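Local coordinates for protein Pcdhgb2 (Mus musculus, PDB 5SZR) that probably mediates calcium-dependent cell adhesion and may take part in forming specific neuronal connections in the brain, seen here as extracellular cadherin domains 3 to 6, at residues A[296-299]-A[303-306]; A[236-241]-A[250-255]; A[281-284]-A[290-293]; A[356-359]-A[364-367]. All coordinates share one frame; numbering follows the deposited sequence.

Contact 1: A[296-299]-A[303-306]. With CA (calcium ion), chain O; NAG (2-acetamido-2-deoxy-beta-D-glucopyranose), chain E.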
loop_
_atom_site.group_PDB
_atom_site.type_symbol
_atom_site.label_atom_id
_atom_site.label_comp_id
_atom_site.label_asym_id
_atom_site.label_seq_id
_atom_site.Cartn_x
_atom_site.Cartn_y
_atom_site.Cartn_z
ATOM N N GLN A 296 8.495 13.973 13.549
ATOM C CA GLN A 296 8.646 13.773 12.116
ATOM C C GLN A 296 8.789 12.290 11.811
ATOM O O GLN A 296 9.530 11.579 12.498
ATOM C CB GLN A 296 9.853 14.534 11.565
ATOM C CG GLN A 296 10.135 14.223 10.101
ATOM C CD GLN A 296 11.311 14.996 9.546
ATOM O OE1 GLN A 296 11.149 16.096 9.021
ATOM N NE2 GLN A 296 12.505 14.422 9.656
ATOM N N ALA A 297 8.072 11.832 10.786
ATOM C CA ALA A 297 8.230 10.495 10.231
ATOM C C ALA A 297 8.939 10.602 8.892
ATOM O O ALA A 297 8.533 11.390 8.033
ATOM C CB ALA A 297 6.880 9.798 10.051
ATOM N N ARG A 298 9.983 9.802 8.712
ATOM C CA ARG A 298 10.864 9.892 7.557
ATOM C C ARG A 298 11.072 8.498 6.982
ATOM O O ARG A 298 11.311 7.550 7.736
ATOM C CB ARG A 298 12.200 10.512 7.973
ATOM C CG ARG A 298 13.127 10.877 6.844
ATOM C CD ARG A 298 14.409 11.459 7.402
ATOM N NE ARG A 298 15.128 12.223 6.392
ATOM C CZ ARG A 298 14.834 13.476 6.062
ATOM N NH1 ARG A 298 15.538 14.100 5.126
ATOM N NH2 ARG A 298 13.833 14.105 6.666
ATOM N N ASP A 299 10.972 8.366 5.657
ATOM C CA ASP A 299 11.288 7.076 5.060
ATOM C C ASP A 299 12.770 7.025 4.688
ATOM O O ASP A 299 13.493 8.020 4.778
ATOM C CB ASP A 299 10.382 6.770 3.854
ATOM C CG ASP A 299 10.615 7.691 2.650
ATOM O OD1 ASP A 299 11.750 8.150 2.407
ATOM O OD2 ASP A 299 9.638 7.937 1.920
ATOM N N PRO A 303 15.183 10.222 -3.185
ATOM C CA PRO A 303 15.403 10.944 -1.928
ATOM C C PRO A 303 14.364 10.579 -0.869
ATOM O O PRO A 303 13.371 9.926 -1.193
ATOM C CB PRO A 303 15.275 12.409 -2.347
ATOM C CG PRO A 303 14.298 12.375 -3.468
ATOM C CD PRO A 303 14.521 11.069 -4.193
ATOM N N THR A 304 14.598 10.985 0.375
ATOM C CA THR A 304 13.687 10.655 1.459
ATOM C C THR A 304 12.430 11.510 1.396
ATOM O O THR A 304 12.439 12.639 0.898
ATOM C CB THR A 304 14.354 10.855 2.820
ATOM O OG1 THR A 304 14.730 12.230 2.963
ATOM C CG2 THR A 304 15.586 9.975 2.956
ATOM N N LEU A 305 11.345 10.958 1.924
ATOM C CA LEU A 305 10.095 11.674 2.103
ATOM C C LEU A 305 9.723 11.662 3.579
ATOM O O LEU A 305 10.133 10.772 4.333
ATOM C CB LEU A 305 8.984 11.052 1.252
ATOM C CG LEU A 305 9.236 11.212 -0.248
ATOM C CD1 LEU A 305 8.262 10.372 -1.051
ATOM C CD2 LEU A 305 9.130 12.678 -0.637
ATOM N N SER A 306 8.953 12.666 3.994
ATOM C CA SER A 306 8.721 12.868 5.414
ATOM C C SER A 306 7.380 13.545 5.645
ATOM O O SER A 306 6.806 14.166 4.746
ATOM C CB SER A 306 9.832 13.707 6.041
ATOM O OG SER A 306 9.747 15.047 5.589
HETATM CA CA CA O . 7.960 6.196 0.899
HETATM C C1 NAG E . 8.834 18.868 8.453
HETATM C C2 NAG E . 9.175 19.027 6.980
HETATM C C3 NAG E . 10.685 18.887 6.792
HETATM C C4 NAG E . 11.430 19.837 7.728
HETATM C C5 NAG E . 10.915 19.698 9.164
HETATM C C6 NAG E . 11.475 20.725 10.122
HETATM C C7 NAG E . 7.308 18.346 5.544
HETATM C C8 NAG E . 6.699 17.238 4.741
HETATM N N2 NAG E . 8.459 18.061 6.162
HETATM O O3 NAG E . 11.036 19.140 5.436
HETATM O O4 NAG E . 12.822 19.543 7.706
HETATM O O5 NAG E . 9.491 19.857 9.194
HETATM O O6 NAG E . 12.595 21.402 9.572
HETATM O O7 NAG E . 6.784 19.452 5.626
#
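D299 OD1 accepts two backbone N-H groups of the same turn. One is L305 N, 2.9 Å from D299 OD1; the other belongs to G301, between the two segments. The N-H of L305 comes from above the carboxylate plane, tilted 46° out of it. In return D299 N donates to L305 O at 2.9 Å, in a nearly straight bond. D299 CG sits between the backbone N and the carbonyl carbon (chi1 67°), which folds the carboxylate back beside L305. L305 CB lies alongside it, 3.3 Å from D299 OD2. That oxygen binds calcium at 2.6 Å; N209, N211, D241, D243 and N247 complete the site.

Next along, R298 and S306 form an antiparallel non-hydrogen-bonded pair. S306 CA makes a C-H...O contact with A297 O at 3.0 Å. The R298 chain is extended, and T304 OG1 lies over one face of its guanidinium, 3.0 Å from R298 NH1, at an angle too poor for a hydrogen bond. An alanine in place of R298 would remove this flat group and is likely to leave T304 uncovered on that side. S306 OG accepts a weak hydrogen bond from N2 of an N-acetylglucosamine.

D299 thus splits its carboxylate. One oxygen holds the turn of this cadherin hairpin and the other holds the metal, so turn shape and calcium binding are probably coupled.

Contact 2: A[236-241]-A[250-255]. With CA (calcium ion), chain O; MAN (alpha-D-mannopyranose), chain Y; MAN (alpha-D-mannopyranose), chain T; NAG (2-acetamido-2-deoxy-beta-D-glucopyranose), chain E.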
loop_
_atom_site.group_PDB
_atom_site.type_symbol
_atom_site.label_atom_id
_atom_site.label_comp_id
_atom_site.label_asym_id
_atom_site.label_seq_id
_atom_site.Cartn_x
_atom_site.Cartn_y
_atom_site.Cartn_z
ATOM N N GLN A 236 2.590 6.721 21.673
ATOM C CA GLN A 236 3.232 6.059 20.540
ATOM C C GLN A 236 2.657 6.615 19.246
ATOM O O GLN A 236 1.482 6.385 18.939
ATOM C CB GLN A 236 3.047 4.543 20.598
ATOM C CG GLN A 236 3.775 3.808 19.486
ATOM C CD GLN A 236 3.789 2.305 19.686
ATOM O OE1 GLN A 236 3.050 1.765 20.515
ATOM N NE2 GLN A 236 4.638 1.619 18.926
ATOM N N VAL A 237 3.482 7.335 18.492
ATOM C CA VAL A 237 3.097 7.803 17.167
ATOM C C VAL A 237 3.336 6.685 16.161
ATOM O O VAL A 237 4.198 5.821 16.354
ATOM C CB VAL A 237 3.871 9.081 16.784
ATOM C CG1 VAL A 237 3.597 10.191 17.788
ATOM C CG2 VAL A 237 5.364 8.795 16.684
ATOM N N SER A 238 2.554 6.691 15.083
ATOM C CA SER A 238 2.685 5.694 14.028
ATOM C C SER A 238 2.341 6.342 12.696
ATOM O O SER A 238 1.336 7.051 12.590
ATOM C CB SER A 238 1.778 4.482 14.282
ATOM O OG SER A 238 1.913 3.514 13.253
ATOM N N ALA A 239 3.183 6.103 11.694
ATOM C CA ALA A 239 2.925 6.545 10.332
ATOM C C ALA A 239 3.022 5.354 9.388
ATOM O O ALA A 239 3.737 4.384 9.657
ATOM C CB ALA A 239 3.900 7.645 9.896
ATOM N N SER A 240 2.287 5.432 8.283
ATOM C CA SER A 240 2.266 4.383 7.274
ATOM C C SER A 240 2.880 4.890 5.975
ATOM O O SER A 240 2.947 6.094 5.720
ATOM C CB SER A 240 0.837 3.891 7.024
ATOM O OG SER A 240 -0.003 4.964 6.636
ATOM N N ASP A 241 3.331 3.946 5.153
ATOM C CA ASP A 241 4.014 4.253 3.904
ATOM C C ASP A 241 3.863 3.071 2.953
ATOM O O ASP A 241 4.437 2.002 3.200
ATOM C CB ASP A 241 5.489 4.565 4.177
ATOM C CG ASP A 241 6.202 5.179 2.978
ATOM O OD1 ASP A 241 6.120 4.621 1.868
ATOM O OD2 ASP A 241 6.860 6.225 3.154
ATOM N N ILE A 250 10.184 3.415 8.112
ATOM C CA ILE A 250 9.931 4.682 8.798
ATOM C C ILE A 250 10.891 4.854 9.967
ATOM O O ILE A 250 11.164 3.906 10.715
ATOM C CB ILE A 250 8.474 4.767 9.290
ATOM C CG1 ILE A 250 7.501 4.471 8.150
ATOM C CG2 ILE A 250 8.192 6.143 9.872
ATOM C CD1 ILE A 250 7.592 5.456 7.027
ATOM N N SER A 251 11.395 6.076 10.132
ATOM C CA SER A 251 12.115 6.484 11.332
ATOM C C SER A 251 11.435 7.713 11.918
ATOM O O SER A 251 11.118 8.659 11.188
ATOM C CB SER A 251 13.584 6.778 11.028
ATOM O OG SER A 251 14.289 5.580 10.760
ATOM N N TYR A 252 11.202 7.691 13.227
ATOM C CA TYR A 252 10.580 8.799 13.942
ATOM C C TYR A 252 11.629 9.604 14.697
ATOM O O TYR A 252 12.630 9.061 15.174
ATOM C CB TYR A 252 9.518 8.296 14.922
ATOM C CG TYR A 252 8.500 7.387 14.279
ATOM C CD1 TYR A 252 7.444 7.908 13.542
ATOM C CD2 TYR A 252 8.607 6.008 14.392
ATOM C CE1 TYR A 252 6.516 7.080 12.941
ATOM C CE2 TYR A 252 7.684 5.171 13.803
ATOM C CZ TYR A 252 6.640 5.710 13.074
ATOM O OH TYR A 252 5.717 4.873 12.487
ATOM N N SER A 253 11.383 10.910 14.806
ATOM C CA SER A 253 12.285 11.806 15.517
ATOM C C SER A 253 11.499 13.009 16.028
ATOM O O SER A 253 10.342 13.227 15.656
ATOM C CB SER A 253 13.448 12.253 14.624
ATOM O OG SER A 253 12.993 13.088 13.570
ATOM N N ILE A 254 12.148 13.792 16.889
ATOM C CA ILE A 254 11.583 15.023 17.433
ATOM C C ILE A 254 12.383 16.187 16.871
ATOM O O ILE A 254 13.607 16.246 17.044
ATOM C CB ILE A 254 11.612 15.041 18.970
ATOM C CG1 ILE A 254 10.703 13.957 19.550
ATOM C CG2 ILE A 254 11.209 16.409 19.492
ATOM C CD1 ILE A 254 10.678 13.949 21.071
ATOM N N ILE A 255 11.699 17.127 16.227
ATOM C CA ILE A 255 12.375 18.208 15.524
ATOM C C ILE A 255 12.112 19.588 16.118
ATOM O O ILE A 255 12.909 20.503 15.876
ATOM C CB ILE A 255 12.007 18.201 14.029
ATOM C CG1 ILE A 255 10.499 18.355 13.869
ATOM C CG2 ILE A 255 12.502 16.924 13.373
ATOM C CD1 ILE A 255 10.050 18.459 12.441
HETATM CA CA CA O . 7.960 6.196 0.899
HETATM C C1 MAN Y . 1.024 2.401 13.496
HETATM C C2 MAN Y . 2.060 1.273 13.364
HETATM C C3 MAN Y . 2.594 1.215 11.933
HETATM C C4 MAN Y . 1.461 1.178 10.898
HETATM C C5 MAN Y . 0.432 2.295 11.144
HETATM C C6 MAN Y . -0.801 2.134 10.268
HETATM O O2 MAN Y . 1.469 -0.013 13.600
HETATM O O3 MAN Y . 3.450 0.090 11.737
HETATM O O4 MAN Y . 2.014 1.350 9.603
HETATM O O5 MAN Y . -0.005 2.289 12.531
HETATM O O6 MAN Y . -1.597 3.309 10.381
HETATM C C1 MAN T . 4.930 2.887 25.779
HETATM C C2 MAN T . 4.015 3.233 24.594
HETATM C C3 MAN T . 2.751 3.921 25.100
HETATM C C4 MAN T . 2.074 3.103 26.219
HETATM C C5 MAN T . 3.078 2.786 27.331
HETATM C C6 MAN T . 2.536 1.849 28.391
HETATM O O2 MAN T . 3.575 2.051 23.912
HETATM O O3 MAN T . 1.832 4.171 24.037
HETATM O O4 MAN T . 1.007 3.847 26.775
HETATM O O5 MAN T . 4.264 2.160 26.773
HETATM O O6 MAN T . 3.602 1.580 29.306
HETATM C C1 NAG E . 8.834 18.868 8.453
HETATM C C2 NAG E . 9.175 19.027 6.980
HETATM C C3 NAG E . 10.685 18.887 6.792
HETATM C C4 NAG E . 11.430 19.837 7.728
HETATM C C5 NAG E . 10.915 19.698 9.164
HETATM C C6 NAG E . 11.475 20.725 10.122
HETATM C C7 NAG E . 7.308 18.346 5.544
HETATM C C8 NAG E . 6.699 17.238 4.741
HETATM N N2 NAG E . 8.459 18.061 6.162
HETATM O O3 NAG E . 11.036 19.140 5.436
HETATM O O4 NAG E . 12.822 19.543 7.706
HETATM O O5 NAG E . 9.491 19.857 9.194
HETATM O O6 NAG E . 12.595 21.402 9.572
HETATM O O7 NAG E . 6.784 19.452 5.626
#
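V237 and A239 lie opposite Y252 and I250 without backbone pairing: the CA atoms of V237 and Y252 are 8.2 Å apart. The two segments lie in facing sheets, not side by side in one. Strand 232-240 belongs to one sheet of the cadherin beta sandwich and strand 250-257 to the edge of the other. Y252 bridges them. Its CG is anti to its own carbonyl carbon (chi1 -53°), and the ring reaches across the core. Y252 OH accepts the backbone N-H of A239 at 2.9 Å, with an N-H...O angle of 170°; A239 N lies at the ring edge, near its plane. V237 CG2 packs 3.9 Å from Y252 CD1. V237 O stands over one face of the ring, and I250 CG2, two residues before it, lies over the opposite face, toward the rim. A phenylalanine in place of Y252 would probably leave the buried N-H of A239 without its acceptor.

F215 and A297 pack around this core. S238 points away from it and carries an O-linked mannose on OG. At the far end I250 crosses D241 obliquely: I250 CD1 touches D241 CB at 3.7 Å, just behind the carboxylate whose OD1 and OD2 bind calcium at 2.6 and 2.5 Å.

Contact 3: A[281-284]-A[290-293]. With CA (calcium ion), chain P.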
loop_
_atom_site.group_PDB
_atom_site.type_symbol
_atom_site.label_atom_id
_atom_site.label_comp_id
_atom_site.label_asym_id
_atom_site.label_seq_id
_atom_site.Cartn_x
_atom_site.Cartn_y
_atom_site.Cartn_z
ATOM N N ARG A 281 11.843 12.760 32.282
ATOM C CA ARG A 281 11.951 13.270 33.639
ATOM C C ARG A 281 10.592 13.186 34.312
ATOM O O ARG A 281 9.560 13.027 33.655
ATOM C CB ARG A 281 12.450 14.716 33.661
ATOM C CG ARG A 281 11.467 15.701 33.044
ATOM C CD ARG A 281 11.706 17.119 33.540
ATOM N NE ARG A 281 13.052 17.593 33.234
ATOM C CZ ARG A 281 13.449 18.851 33.388
ATOM N NH1 ARG A 281 14.691 19.199 33.085
ATOM N NH2 ARG A 281 12.601 19.763 33.843
ATOM N N ALA A 282 10.600 13.307 35.637
ATOM C CA ALA A 282 9.362 13.403 36.397
ATOM C C ALA A 282 8.750 14.782 36.192
ATOM O O ALA A 282 9.357 15.797 36.548
ATOM C CB ALA A 282 9.625 13.147 37.880
ATOM N N PHE A 283 7.559 14.826 35.601
ATOM C CA PHE A 283 6.890 16.100 35.387
ATOM C C PHE A 283 6.305 16.625 36.697
ATOM O O PHE A 283 5.890 15.859 37.570
ATOM C CB PHE A 283 5.791 15.957 34.336
ATOM C CG PHE A 283 6.300 15.570 32.971
ATOM C CD1 PHE A 283 5.538 14.769 32.137
ATOM C CD2 PHE A 283 7.530 16.016 32.518
ATOM C CE1 PHE A 283 5.998 14.410 30.873
ATOM C CE2 PHE A 283 7.995 15.662 31.254
ATOM C CZ PHE A 283 7.227 14.859 30.433
ATOM N N ASP A 284 6.284 17.951 36.829
ATOM C CA ASP A 284 5.753 18.637 38.005
ATOM C C ASP A 284 4.698 19.623 37.522
ATOM O O ASP A 284 5.034 20.663 36.944
ATOM C CB ASP A 284 6.875 19.338 38.776
ATOM C CG ASP A 284 6.378 20.123 39.980
ATOM O OD1 ASP A 284 5.228 19.922 40.425
ATOM O OD2 ASP A 284 7.163 20.945 40.504
ATOM N N SER A 290 1.805 22.206 30.551
ATOM C CA SER A 290 1.656 21.741 29.179
ATOM C C SER A 290 2.871 22.164 28.364
ATOM O O SER A 290 3.492 23.194 28.640
ATOM C CB SER A 290 0.372 22.298 28.556
ATOM O OG SER A 290 0.181 21.803 27.247
ATOM N N PHE A 291 3.200 21.359 27.350
ATOM C CA PHE A 291 4.220 21.744 26.383
ATOM C C PHE A 291 3.892 21.135 25.027
ATOM O O PHE A 291 3.173 20.136 24.923
ATOM C CB PHE A 291 5.634 21.344 26.837
ATOM C CG PHE A 291 5.813 19.876 27.092
ATOM C CD1 PHE A 291 6.311 19.044 26.106
ATOM C CD2 PHE A 291 5.511 19.333 28.329
ATOM C CE1 PHE A 291 6.485 17.689 26.341
ATOM C CE2 PHE A 291 5.685 17.982 28.575
ATOM C CZ PHE A 291 6.173 17.160 27.583
ATOM N N GLN A 292 4.429 21.758 23.983
ATOM C CA GLN A 292 4.149 21.374 22.609
ATOM C C GLN A 292 5.377 20.748 21.962
ATOM O O GLN A 292 6.519 21.054 22.315
ATOM C CB GLN A 292 3.682 22.578 21.791
ATOM C CG GLN A 292 2.201 22.536 21.465
ATOM C CD GLN A 292 1.671 23.863 20.964
ATOM O OE1 GLN A 292 2.164 24.930 21.340
ATOM N NE2 GLN A 292 0.649 23.807 20.115
ATOM N N LEU A 293 5.119 19.883 20.986
ATOM C CA LEU A 293 6.133 19.009 20.421
ATOM C C LEU A 293 5.796 18.752 18.960
ATOM O O LEU A 293 4.629 18.544 18.619
ATOM C CB LEU A 293 6.180 17.691 21.205
ATOM C CG LEU A 293 7.425 16.817 21.166
ATOM C CD1 LEU A 293 8.579 17.546 21.831
ATOM C CD2 LEU A 293 7.137 15.494 21.859
HETATM CA CA CA P . 3.983 18.627 41.953
HETATM O O HOH W 1 4.809 19.867 44.075
HETATM O O HOH W 2 6.006 17.377 41.637
#
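F283 and F291 carry this contact alone. Their rings form an offset edge-to-face pair, with the edge of F291 turned toward the face of F283. The centroids are 5.5 Å apart and the planes meet at 68°. The closest approach is between F283 CZ and F291 CZ, at 3.8 Å. F291 CE2 sits over the F283 face, displaced toward the rim. On the opposite face of F283 lies the backbone oxygen R281 O, 3.8 Å above the plane, so this ring is held between a backbone carbonyl and an aromatic edge. F291 CG lies between its backbone N and carbonyl carbon (chi1 58°), which swings the ring off the strand and toward the loop. Both phenylalanines are buried. V315, F267 and V268 add to the apolar surroundings.

The rest of the contact is looser. The backbones do not pair, and the nearest CA atoms, of F283 and S290, are 9.9 Å apart. A282 is exposed. D284 turns from the core to the metal: its CG is anti to the backbone N (chi1 177°), and D284 OD1 binds calcium at 2.4 Å. Two waters also bind this ion, so its coordination is partly wet, unlike the buried aromatic pair that begins at the preceding residue, F283.

E226, E286 and D320 complete the site. D284 and E286 form the DxE motif, in the loop between strands 276-279 and 290-299. The Phe pair closes the core at the end of the cadherin sandwich, and the adjoining acidic loop supplies calcium ligands at the junction with the next domain.

Contact 4: A[356-359]-A[364-367]. With CA (calcium ion), chain R.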
loop_
_atom_site.group_PDB
_atom_site.type_symbol
_atom_site.label_atom_id
_atom_site.label_comp_id
_atom_site.label_asym_id
_atom_site.label_seq_id
_atom_site.Cartn_x
_atom_site.Cartn_y
_atom_site.Cartn_z
ATOM N N ALA A 356 -5.851 29.502 54.662
ATOM C CA ALA A 356 -4.976 28.444 54.177
ATOM C C ALA A 356 -4.874 28.507 52.661
ATOM O O ALA A 356 -5.751 29.049 51.982
ATOM C CB ALA A 356 -5.469 27.057 54.603
ATOM N N VAL A 357 -3.781 27.943 52.138
ATOM C CA VAL A 357 -3.532 27.852 50.704
ATOM C C VAL A 357 -3.146 26.418 50.363
ATOM O O VAL A 357 -2.884 25.592 51.238
ATOM C CB VAL A 357 -2.434 28.827 50.232
ATOM C CG1 VAL A 357 -2.912 30.265 50.334
ATOM C CG2 VAL A 357 -1.156 28.618 51.035
ATOM N N ASP A 358 -3.102 26.136 49.061
ATOM C CA ASP A 358 -2.805 24.796 48.559
ATOM C C ASP A 358 -2.180 24.933 47.180
ATOM O O ASP A 358 -2.774 25.550 46.291
ATOM C CB ASP A 358 -4.078 23.944 48.502
ATOM C CG ASP A 358 -3.791 22.461 48.382
ATOM O OD1 ASP A 358 -3.100 22.054 47.426
ATOM O OD2 ASP A 358 -4.259 21.695 49.247
ATOM N N ALA A 359 -0.988 24.358 47.001
ATOM C CA ALA A 359 -0.227 24.543 45.769
ATOM C C ALA A 359 -0.825 23.818 44.568
ATOM O O ALA A 359 -0.400 24.080 43.435
ATOM C CB ALA A 359 1.219 24.080 45.972
ATOM N N ASN A 364 -7.947 19.169 43.979
ATOM C CA ASN A 364 -6.775 18.937 44.814
ATOM C C ASN A 364 -6.423 20.156 45.661
ATOM O O ASN A 364 -5.686 20.025 46.644
ATOM C CB ASN A 364 -5.578 18.533 43.944
ATOM C CG ASN A 364 -5.745 17.161 43.307
ATOM O OD1 ASN A 364 -6.276 16.236 43.919
ATOM N ND2 ASN A 364 -5.283 17.025 42.065
ATOM N N ALA A 365 -6.949 21.338 45.316
ATOM C CA ALA A 365 -6.690 22.545 46.095
ATOM C C ALA A 365 -7.974 23.245 46.535
ATOM O O ALA A 365 -7.928 24.418 46.917
ATOM C CB ALA A 365 -5.808 23.519 45.306
ATOM N N TRP A 366 -9.117 22.559 46.488
ATOM C CA TRP A 366 -10.383 23.127 46.946
ATOM C C TRP A 366 -10.507 22.872 48.447
ATOM O O TRP A 366 -10.760 21.740 48.876
ATOM C CB TRP A 366 -11.562 22.526 46.185
ATOM C CG TRP A 366 -12.834 23.313 46.333
ATOM C CD1 TRP A 366 -12.972 24.553 46.897
ATOM C CD2 TRP A 366 -14.147 22.911 45.923
ATOM N NE1 TRP A 366 -14.288 24.948 46.853
ATOM C CE2 TRP A 366 -15.029 23.959 46.260
ATOM C CE3 TRP A 366 -14.661 21.769 45.306
ATOM C CZ2 TRP A 366 -16.395 23.897 45.999
ATOM C CZ3 TRP A 366 -16.022 21.712 45.039
ATOM C CH2 TRP A 366 -16.872 22.771 45.385
ATOM N N LEU A 367 -10.335 23.916 49.244
ATOM C CA LEU A 367 -10.205 23.741 50.682
ATOM C C LEU A 367 -11.557 23.794 51.376
ATOM O O LEU A 367 -12.452 24.547 50.981
ATOM C CB LEU A 367 -9.266 24.796 51.265
ATOM C CG LEU A 367 -7.898 24.755 50.591
ATOM C CD1 LEU A 367 -6.901 25.608 51.350
ATOM C CD2 LEU A 367 -7.402 23.312 50.449
HETATM CA CA CA R . -3.656 19.605 47.736
#
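The calcium site at the start of the last cadherin domain of this chain joins D358 to N364. D358 is the first acidic residue of a DxD motif, completed by D360. Its CG is anti to the backbone N (chi1 -163°), and both carboxylate oxygens grip the ion, D358 OD1 at 2.5 Å and D358 OD2 at 2.6 Å. From the other segment the backbone oxygen N364 O binds it at 2.3 Å. N319, N321, D360 and D411 complete the site. The N364 side chain leads elsewhere, to a hydrogen bond with D317.

The segments run in nearly opposite directions, 171° apart, but no hydrogen bond links them. Apolar groups pack beside the metal site. D358 CB meets A365 CB at 3.7 Å. L367 spreads its two methyls: CD1 lies 3.8 Å from A356 CB, and CD2 lies 3.7 Å from D358 OD2. P323 also touches D358 and L367.

D358 OD1 and N364 O are 3.4 Å apart, two acceptors with no proton between them. The calcium ion supplies the attraction that brings them together. Without it this surface loop would probably lose its main polar tie.

In the fold
Contacts 1, 2 and 3 lie in one cadherin domain and contact 4 in the next. Contacts 2 and 3 are buried, contact 1 is partly buried and contact 4 is at the surface. Contacts 1 and 3 share strand 290-299, whose neighbour in the sheet, strand 250-257, serves contact 2. Contacts 1 and 2 meet at one calcium ion, while contact 3 reaches a different ion at the other end of the domain. Contact 4 shares neither; its nearest atoms are about 8 Å from contact 3. All four hold a calcium ligand, but only in contact 4 do both segments bind the ion. Contact 1 adds backbone and carboxylate hydrogen bonds, contact 2 a tyrosine bridge, contact 3 an aromatic pair.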